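Local coordinates for protein pentafunctional AROM polypeptide (Schizosaccharomyces pombe, PDB 5SWV) that probably catalyses, through its dehydroquinate dehydratase and shikimate dehydrogenase domains, the dehydration of 3-dehydroquinate and the NADPH-dependent reduction of 3-dehydroshikimate to shikimate, at residues A[197-201]-A[214-219]. Numbering follows the deposited sequence.
Sequences PLILF and NKFMTP
Asn214 reaches across to the backbone of 197-201 and accepts a hydrogen bond there: Leu200 N donates to Asn214 OD1 at 3.0 Å, fairly straight at the hydrogen (160°) but arriving above the carbonyl plane. With CG anti to the backbone N (chi1 179°), the amide is carried out to the Leu200 backbone. Its amide nitrogen works on its own segment, with Asn214 ND2 donating to Phe216 O at 3.1 Å and to Thr218 OG1 at 2.9 Å, so both ends of the amide are used and its rotation is fixed. Next to it, Ile199 packs against the Phe216-Met217 part of 214-219, its CG1 on Phe216 CD2 at 3.9 Å and its CD1 on Met217 CB at 3.8 Å. Pro197 CB makes an off-centre CH-pi contact with the Phe216 ring, 4.2 Å from its centroid and approaching obliquely, while Met217 CG lies over the centre of one face of that ring. Further along, Phe201 CZ meets Pro219 CG at 3.7 Å. Around this first shell, Arg187 NH1 also hydrogen-bonds Asn214 OD1, which probably polarises the amide, and Ser12 OG takes the N-H of Met217. Strand 198-203 pairs with strand 167-173, whereas 218-220 runs beside 13-17. The contact thus joins the seventh and eighth strands, linked through helix 208-213, where the (βα)8 TIM barrel of type I dehydroquinases closes.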
# COMPACT_ATOMS: atom_id res chain seq x y z
N PRO A 197 -18.29 4.54 12.89
CA PRO A 197 -17.45 3.34 13.02
C PRO A 197 -16.68 3.30 14.33
O PRO A 197 -16.34 4.35 14.89
CB PRO A 197 -16.49 3.42 11.83
CG PRO A 197 -16.59 4.82 11.33
CD PRO A 197 -17.94 5.33 11.70
N LEU A 198 -16.41 2.09 14.81
CA LEU A 198 -15.92 1.86 16.16
C LEU A 198 -14.66 0.99 16.23
O LEU A 198 -14.67 -0.14 15.76
CB LEU A 198 -17.04 1.23 16.99
CG LEU A 198 -16.76 0.98 18.48
CD1 LEU A 198 -16.83 2.26 19.29
CD2 LEU A 198 -17.74 -0.05 19.03
N ILE A 199 -13.60 1.52 16.83
CA ILE A 199 -12.43 0.73 17.26
C ILE A 199 -12.65 0.39 18.73
O ILE A 199 -12.86 1.27 19.55
CB ILE A 199 -11.11 1.51 17.13
CG1 ILE A 199 -10.96 2.13 15.74
CG2 ILE A 199 -9.91 0.61 17.40
CD1 ILE A 199 -9.77 3.06 15.62
N LEU A 200 -12.56 -0.89 19.07
CA LEU A 200 -12.95 -1.37 20.39
C LEU A 200 -12.20 -2.64 20.77
O LEU A 200 -12.29 -3.65 20.09
CB LEU A 200 -14.45 -1.63 20.37
CG LEU A 200 -15.11 -2.20 21.63
CD1 LEU A 200 -15.04 -1.18 22.75
CD2 LEU A 200 -16.55 -2.60 21.34
N PHE A 201 -11.46 -2.57 21.87
CA PHE A 201 -10.70 -3.70 22.40
C PHE A 201 -10.23 -3.43 23.82
O PHE A 201 -10.45 -2.35 24.35
CB PHE A 201 -9.49 -4.01 21.51
CG PHE A 201 -8.51 -2.89 21.38
CD1 PHE A 201 -8.71 -1.88 20.45
CD2 PHE A 201 -7.36 -2.85 22.16
CE1 PHE A 201 -7.80 -0.84 20.30
CE2 PHE A 201 -6.43 -1.82 22.01
CZ PHE A 201 -6.66 -0.81 21.10
N ASN A 214 -11.33 -7.45 17.02
CA ASN A 214 -11.59 -6.11 16.51
C ASN A 214 -11.15 -5.97 15.05
O ASN A 214 -9.97 -5.90 14.75
CB ASN A 214 -10.88 -5.08 17.38
CG ASN A 214 -11.10 -3.67 16.88
OD1 ASN A 214 -12.17 -3.12 17.03
ND2 ASN A 214 -10.09 -3.09 16.25
N LYS A 215 -12.11 -5.94 14.13
CA LYS A 215 -11.79 -6.00 12.69
C LYS A 215 -11.39 -4.66 12.14
O LYS A 215 -10.48 -4.58 11.34
CB LYS A 215 -12.94 -6.61 11.91
CG LYS A 215 -13.13 -8.07 12.29
CD LYS A 215 -14.24 -8.78 11.54
CE LYS A 215 -15.58 -8.09 11.76
NZ LYS A 215 -16.70 -9.07 11.74
N PHE A 216 -12.04 -3.61 12.61
CA PHE A 216 -11.84 -2.26 12.10
C PHE A 216 -10.71 -1.50 12.80
O PHE A 216 -10.82 -1.16 13.97
CB PHE A 216 -13.14 -1.48 12.24
CG PHE A 216 -13.07 -0.10 11.69
CD1 PHE A 216 -13.08 0.10 10.32
CD2 PHE A 216 -12.96 1.00 12.53
CE1 PHE A 216 -13.00 1.38 9.78
CE2 PHE A 216 -12.87 2.28 12.01
CZ PHE A 216 -12.89 2.48 10.63
N MET A 217 -9.65 -1.23 12.04
CA MET A 217 -8.50 -0.38 12.46
C MET A 217 -7.87 -0.80 13.78
O MET A 217 -7.82 -0.02 14.73
CB MET A 217 -8.89 1.11 12.50
CG MET A 217 -9.27 1.69 11.15
SD MET A 217 -9.70 3.45 11.25
CE MET A 217 -8.07 4.17 11.44
N THR A 218 -7.38 -2.04 13.83
CA THR A 218 -6.65 -2.55 14.99
C THR A 218 -5.23 -2.00 14.96
O THR A 218 -4.61 -1.99 13.90
CB THR A 218 -6.58 -4.09 15.00
OG1 THR A 218 -7.91 -4.62 15.04
CG2 THR A 218 -5.82 -4.60 16.20
N PRO A 219 -4.72 -1.53 16.11
CA PRO A 219 -3.31 -1.18 16.12
C PRO A 219 -2.42 -2.41 16.22
O PRO A 219 -2.75 -3.38 16.92
CB PRO A 219 -3.15 -0.29 17.35
CG PRO A 219 -4.29 -0.64 18.21
CD PRO A 219 -5.42 -1.03 17.30